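Long-range contacts in insecticidal crystal protein Cry35Ab1 (Bacillus thuringiensis, PDB 4JP0), which forms one half of a binary insecticidal toxin that, together with Cry34Ab1, kills western corn rootworm larvae, probably by attacking the midgut epithelium: residues N5-I10 against T138-I143; Y18-L23 against D41-K46. All coordinates share one frame; numbering follows the deposited sequence. Where two conformers were deposited one is given.

Contact 1: N5-I10 against T138-I143; sequences NKVYEI and TSVQTI
Val7 faces both Val140 and Gln141 across an antiparallel strand pair, and this two-against-one match is a classic beta bulge. Val7 N donates to Gln141 O at 2.8 Å, whereas Val7 O accepts from Val140 N; beyond the bulge Glu9 and Thr138 resume regular pairing through two backbone bonds. The methyls of Val7 divide the bulge between them, CG1 against Val140 CG2 (3.7 Å) and CG2 against Gln141 CB. Val140 CG1, in turn, lies against the carboxylate end of Glu9, the two side chains crossing at about a right angle.

Lys6 runs along the other face. With CG anti to the carbonyl carbon (chi1 -72°) and the chain extended beyond, it lies beside Thr142: CB passes 3.5 Å from Gln141 O, CG 3.4 Å from Thr142 OG1, CD 3.3 Å from Ser139 OG, and CE again approaches Thr142 OG1. NZ then leaves for a salt bridge with Asp3. At the pair's end, Asn5 ND2 gives Ile143 O a bent bond (2.9 Å) from above the carbonyl plane, supplementing the nearly straight Ile143 N to Asn5 O bond.

Strands 6-12 and 135-142 are the first and last of the ricin-type beta-trefoil, so their pairing joins its chain ends. Strand 43-52 flanks 6-12 on its other edge, where the Tyr8 backbone hydrogen-bonds to that of Trp47.

Contact 2: Y18-L23 against D41-K46; sequences YAATYL and DDYNLK
Thr21 and Asn44 form an antiparallel hydrogen-bonded pair, Asn44 N reaching Thr21 O at 2.7 Å and Thr21 N reaching Asn44 O at 3.0 Å, and a third backbone bond runs from Leu23 N to Asp42 O. Toward Tyr18 the chains part, and a water stands between them, 2.8 Å from Ala19 O and 2.7 Å from Leu45 O.

Thr21 and Asn44 point the same way and lie alongside each other, OG1 of Thr21 meeting CB of Asn44 at 3.6 Å while its own hydrogen bond goes to Asn65. The Asn44 amide turns back on its own strand: OD1 accepts from Lys46 N in an Asx turn, and ND2 donates to Lys46 O, so two bonds fix the rotation of the amide. Leu23 comes in at about a right angle, its CD2 3.7 Å from Asn44 CB and its CG alongside the Tyr43 carbonyl carbon. On the face away from the Asn44 side chain, Ala20 CB presses tightly on Leu45 CD2 (3.4 Å) and also touches the Tyr43 ring. Tyr22 and Tyr43 form an offset edge-to-face pair, the edge of Tyr43 toward the face of Tyr22 with planes at 75°, although some ring carbons are modelled too close and the detail is doubtful.

Strand 18-22 lies between 43-52 and 31-33, with Ala20 bonded through its backbone to Ser31 and Met33 packing against both Ala20 and Tyr43. Ser61 of strand 56-61 touches Thr21 and Asn44, all within one antiparallel sheet of the trefoil.

How the contacts relate
The two contacts show how local and distant pairings share one sheet. Contact 2 joins segments only 18 residues apart and is nested inside the much longer loop closed by contact 1; their centres lie about 14 Å apart. Strand 6-12 links them, pairing with 135-142 in contact 1 and with strand 43-52, which enters contact 2. Where strand 6-12 leads on to 18-22, Ile10 O lies 2.8 Å from Ala19 N, a probable hydrogen bond. Side chains add to the junction: Val7 CG1 packs 3.5 Å from Lys46 CB, and Glu9 CG lies equally close to Leu45 O. Together they tie the trefoil's opening strands to its closing one.

Contact 1: N5-I10 against T138-I143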
loop_
_atom_site.group_PDB
_atom_site.type_symbol
_atom_site.label_atom_id
_atom_site.label_comp_id
_atom_site.label_asym_id
_atom_site.label_seq_id
_atom_site.Cartn_x
_atom_site.Cartn_y
_atom_site.Cartn_z
ATOM N N ASN A 5 -17.974 2.232 4.675
ATOM C CA ASN A 5 -17.788 3.647 4.950
ATOM C C ASN A 5 -18.895 4.132 5.858
ATOM O O ASN A 5 -19.335 5.264 5.785
ATOM C CB ASN A 5 -17.762 4.455 3.645
ATOM C CG ASN A 5 -19.082 4.400 2.905
ATOM O OD1 ASN A 5 -19.837 3.415 2.990
ATOM N ND2 ASN A 5 -19.367 5.460 2.163
ATOM N N LYS A 6 -19.326 3.256 6.751
ATOM C CA LYS A 6 -20.405 3.589 7.679
ATOM C C LYS A 6 -20.058 3.336 9.127
ATOM O O LYS A 6 -19.242 2.449 9.452
ATOM C CB LYS A 6 -21.643 2.739 7.335
ATOM C CG LYS A 6 -22.318 3.187 6.047
ATOM C CD LYS A 6 -23.485 2.246 5.689
ATOM C CE LYS A 6 -24.309 2.850 4.557
ATOM N NZ LYS A 6 -25.083 1.793 3.881
ATOM N N VAL A 7 -20.744 4.063 10.000
ATOM C CA VAL A 7 -20.682 3.789 11.420
ATOM C C VAL A 7 -21.952 2.968 11.707
ATOM O O VAL A 7 -23.058 3.386 11.361
ATOM C CB VAL A 7 -20.741 5.119 12.264
ATOM C CG1 VAL A 7 -20.723 4.798 13.745
ATOM C CG2 VAL A 7 -19.555 6.042 11.893
ATOM N N TYR A 8 -21.790 1.806 12.322
ATOM C CA TYR A 8 -22.894 0.900 12.544
ATOM C C TYR A 8 -23.179 0.697 14.007
ATOM O O TYR A 8 -22.279 0.753 14.814
ATOM C CB TYR A 8 -22.499 -0.481 12.011
ATOM C CG TYR A 8 -22.459 -0.619 10.519
ATOM C CD1 TYR A 8 -21.241 -0.646 9.835
ATOM C CD2 TYR A 8 -23.631 -0.759 9.785
ATOM C CE1 TYR A 8 -21.219 -0.808 8.449
ATOM C CE2 TYR A 8 -23.601 -0.906 8.394
ATOM C CZ TYR A 8 -22.400 -0.953 7.750
ATOM O OH TYR A 8 -22.351 -1.133 6.398
ATOM N N GLU A 9 -24.425 0.408 14.338
ATOM C CA GLU A 9 -24.762 -0.097 15.671
ATOM C C GLU A 9 -25.084 -1.554 15.426
ATOM O O GLU A 9 -25.640 -1.897 14.383
ATOM C CB GLU A 9 -25.998 0.638 16.240
ATOM C CG GLU A 9 -25.624 2.047 16.666
ATOM C CD GLU A 9 -26.788 2.836 17.209
ATOM O OE1 GLU A 9 -27.958 2.411 17.046
ATOM O OE2 GLU A 9 -26.519 3.890 17.795
ATOM N N ILE A 10 -24.731 -2.423 16.345
ATOM C CA ILE A 10 -24.951 -3.878 16.152
ATOM C C ILE A 10 -25.868 -4.388 17.260
ATOM O O ILE A 10 -25.569 -4.244 18.433
ATOM C CB ILE A 10 -23.606 -4.637 16.175
ATOM C CG1 ILE A 10 -22.720 -4.184 15.022
ATOM C CG2 ILE A 10 -23.797 -6.135 16.081
ATOM C CD1 ILE A 10 -21.284 -4.776 15.130
ATOM N N THR A 138 -27.207 -1.503 11.948
ATOM C CA THR A 138 -27.941 -0.289 11.669
ATOM C C THR A 138 -26.952 0.822 11.353
ATOM O O THR A 138 -26.100 1.114 12.171
ATOM C CB THR A 138 -28.727 0.090 12.937
ATOM O OG1 THR A 138 -29.621 -0.984 13.285
ATOM C CG2 THR A 138 -29.627 1.317 12.689
ATOM N N SER A 139 -27.052 1.424 10.179
ATOM C CA SER A 139 -26.165 2.545 9.813
ATOM C C SER A 139 -26.580 3.863 10.458
ATOM O O SER A 139 -27.718 4.305 10.275
ATOM C CB SER A 139 -26.148 2.731 8.304
ATOM O OG SER A 139 -25.246 3.807 7.992
ATOM N N VAL A 140 -25.685 4.495 11.212
ATOM C CA VAL A 140 -26.035 5.764 11.849
ATOM C C VAL A 140 -25.274 6.903 11.246
ATOM O O VAL A 140 -25.597 8.057 11.535
ATOM C CB VAL A 140 -25.822 5.742 13.424
ATOM C CG1 VAL A 140 -26.753 4.747 14.051
ATOM C CG2 VAL A 140 -24.370 5.408 13.773
ATOM N N GLN A 141 -24.262 6.595 10.422
ATOM C CA GLN A 141 -23.516 7.636 9.709
ATOM C C GLN A 141 -22.829 7.033 8.498
ATOM O O GLN A 141 -22.334 5.917 8.559
ATOM C CB GLN A 141 -22.476 8.313 10.615
ATOM C CG GLN A 141 -21.804 9.531 9.947
ATOM C CD GLN A 141 -20.894 10.288 10.904
ATOM O OE1 GLN A 141 -20.865 9.999 12.097
ATOM N NE2 GLN A 141 -20.163 11.243 10.389
ATOM N N THR A 142 -22.820 7.766 7.394
ATOM C CA THR A 142 -22.068 7.353 6.222
ATOM C C THR A 142 -21.049 8.470 5.914
ATOM O O THR A 142 -21.410 9.667 5.882
ATOM C CB THR A 142 -23.008 7.150 5.008
ATOM O OG1 THR A 142 -23.926 6.088 5.284
ATOM C CG2 THR A 142 -22.203 6.632 3.787
ATOM N N ILE A 143 -19.804 8.076 5.690
ATOM C CA ILE A 143 -18.734 8.991 5.349
ATOM C C ILE A 143 -18.436 8.828 3.883
ATOM O O ILE A 143 -18.148 7.724 3.420
ATOM C CB ILE A 143 -17.450 8.630 6.137
ATOM C CG1 ILE A 143 -17.736 8.450 7.614
ATOM C CG2 ILE A 143 -16.330 9.701 5.888
ATOM C CD1 ILE A 143 -18.248 9.637 8.208
HETATM O O HOH W 1 -28.640 -2.537 14.886
#

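Contact 2: Y18-L23 against D41-K46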
loop_
_atom_site.group_PDB
_atom_site.type_symbol
_atom_site.label_atom_id
_atom_site.label_comp_id
_atom_site.label_asym_id
_atom_site.label_seq_id
_atom_site.Cartn_x
_atom_site.Cartn_y
_atom_site.Cartn_z
ATOM N N TYR A 18 -27.884 -3.939 22.320
ATOM C CA TYR A 18 -26.808 -3.481 21.434
ATOM C C TYR A 18 -25.406 -3.774 21.966
ATOM O O TYR A 18 -25.121 -3.569 23.154
ATOM C CB TYR A 18 -26.925 -1.975 21.227
ATOM C CG TYR A 18 -28.136 -1.619 20.373
ATOM C CD1 TYR A 18 -29.433 -1.649 20.890
ATOM C CD2 TYR A 18 -27.975 -1.237 19.058
ATOM C CE1 TYR A 18 -30.565 -1.311 20.074
ATOM C CE2 TYR A 18 -29.084 -0.896 18.240
ATOM C CZ TYR A 18 -30.367 -0.945 18.768
ATOM O OH TYR A 18 -31.443 -0.621 17.967
ATOM N N ALA A 19 -24.524 -4.190 21.061
ATOM C CA ALA A 19 -23.147 -4.454 21.433
ATOM C C ALA A 19 -22.536 -3.128 21.887
ATOM O O ALA A 19 -22.704 -2.083 21.205
ATOM C CB ALA A 19 -22.383 -5.016 20.223
ATOM N N ALA A 20 -21.797 -3.160 22.996
ATOM C CA ALA A 20 -21.327 -1.916 23.624
ATOM C C ALA A 20 -20.015 -2.077 24.377
ATOM O O ALA A 20 -19.736 -3.138 24.899
ATOM C CB ALA A 20 -22.385 -1.456 24.621
ATOM N N THR A 21 -19.210 -1.014 24.451
ATOM C CA THR A 21 -18.056 -1.015 25.352
ATOM C C THR A 21 -18.229 0.143 26.322
ATOM O O THR A 21 -18.957 1.106 26.010
ATOM C CB THR A 21 -16.723 -0.788 24.612
ATOM O OG1 THR A 21 -16.875 0.253 23.661
ATOM C CG2 THR A 21 -16.327 -1.970 23.797
ATOM N N TYR A 22 -17.522 0.086 27.460
ATOM C CA TYR A 22 -17.561 1.181 28.438
ATOM C C TYR A 22 -16.644 2.262 27.860
ATOM O O TYR A 22 -15.550 1.945 27.435
ATOM C CB TYR A 22 -16.982 0.744 29.803
ATOM C CG TYR A 22 -17.847 -0.124 30.698
ATOM C CD1 TYR A 22 -17.757 -0.027 32.102
ATOM C CD2 TYR A 22 -18.714 -1.056 30.177
ATOM C CE1 TYR A 22 -18.529 -0.826 32.929
ATOM C CE2 TYR A 22 -19.504 -1.854 31.016
ATOM C CZ TYR A 22 -19.400 -1.728 32.375
ATOM O OH TYR A 22 -20.178 -2.519 33.189
ATOM N N LEU A 23 -17.070 3.516 27.835
ATOM C CA LEU A 23 -16.257 4.564 27.217
ATOM C C LEU A 23 -14.980 4.905 27.953
ATOM O O LEU A 23 -14.007 5.351 27.343
ATOM C CB LEU A 23 -17.049 5.883 27.143
ATOM C CG LEU A 23 -18.073 6.059 26.055
ATOM C CD1 LEU A 23 -18.793 7.375 26.246
ATOM C CD2 LEU A 23 -17.414 5.985 24.657
ATOM N N ASP A 41 -25.268 6.531 28.185
ATOM C CA ASP A 41 -24.310 7.548 27.764
ATOM C C ASP A 41 -22.865 7.270 28.211
ATOM O O ASP A 41 -21.951 7.930 27.759
ATOM C CB ASP A 41 -24.778 8.932 28.218
ATOM C CG ASP A 41 -25.987 9.418 27.438
ATOM O OD1 ASP A 41 -26.667 10.347 27.929
ATOM O OD2 ASP A 41 -26.339 8.938 26.336
ATOM N N ASP A 42 -22.653 6.290 29.073
ATOM C CA ASP A 42 -21.287 5.893 29.482
ATOM C C ASP A 42 -20.730 4.753 28.620
ATOM O O ASP A 42 -19.638 4.211 28.882
ATOM C CB ASP A 42 -21.290 5.432 30.933
ATOM C CG ASP A 42 -21.689 6.539 31.898
ATOM O OD1 ASP A 42 -21.264 7.693 31.726
ATOM O OD2 ASP A 42 -22.410 6.328 32.876
ATOM N N TYR A 43 -21.479 4.377 27.598
ATOM C CA TYR A 43 -21.014 3.309 26.710
ATOM C C TYR A 43 -20.885 3.801 25.283
ATOM O O TYR A 43 -21.538 4.767 24.893
ATOM C CB TYR A 43 -22.024 2.175 26.677
ATOM C CG TYR A 43 -22.122 1.428 27.979
ATOM C CD1 TYR A 43 -22.833 1.961 29.049
ATOM C CD2 TYR A 43 -21.454 0.213 28.160
ATOM C CE1 TYR A 43 -22.923 1.287 30.266
ATOM C CE2 TYR A 43 -21.539 -0.484 29.400
ATOM C CZ TYR A 43 -22.283 0.067 30.433
ATOM O OH TYR A 43 -22.385 -0.583 31.651
ATOM N N ASN A 44 -20.088 3.088 24.500
ATOM C CA ASN A 44 -20.039 3.297 23.071
ATOM C C ASN A 44 -20.814 2.186 22.367
ATOM O O ASN A 44 -20.557 1.018 22.645
ATOM C CB ASN A 44 -18.603 3.213 22.551
ATOM C CG ASN A 44 -18.556 3.220 21.038
ATOM O OD1 ASN A 44 -19.109 4.111 20.424
ATOM N ND2 ASN A 44 -17.968 2.168 20.422
ATOM N N LEU A 45 -21.723 2.544 21.460
ATOM C CA LEU A 45 -22.435 1.554 20.639
ATOM C C LEU A 45 -22.063 1.633 19.161
ATOM O O LEU A 45 -22.699 0.963 18.340
ATOM C CB LEU A 45 -23.958 1.785 20.716
ATOM C CG LEU A 45 -24.603 1.973 22.085
ATOM C CD1 LEU A 45 -26.132 2.094 22.004
ATOM C CD2 LEU A 45 -24.211 0.835 22.964
ATOM N N LYS A 46 -21.032 2.414 18.822
ATOM C CA LYS A 46 -20.736 2.730 17.419
ATOM C C LYS A 46 -19.538 1.953 16.956
ATOM O O LYS A 46 -18.498 2.029 17.591
ATOM C CB LYS A 46 -20.453 4.224 17.238
ATOM C CG LYS A 46 -21.698 5.112 17.423
ATOM C CD LYS A 46 -21.378 6.582 17.180
ATOM C CE LYS A 46 -22.575 7.468 17.536
ATOM N NZ LYS A 46 -22.372 8.888 17.096
HETATM O O HOH W 2 -23.978 -1.340 18.857
#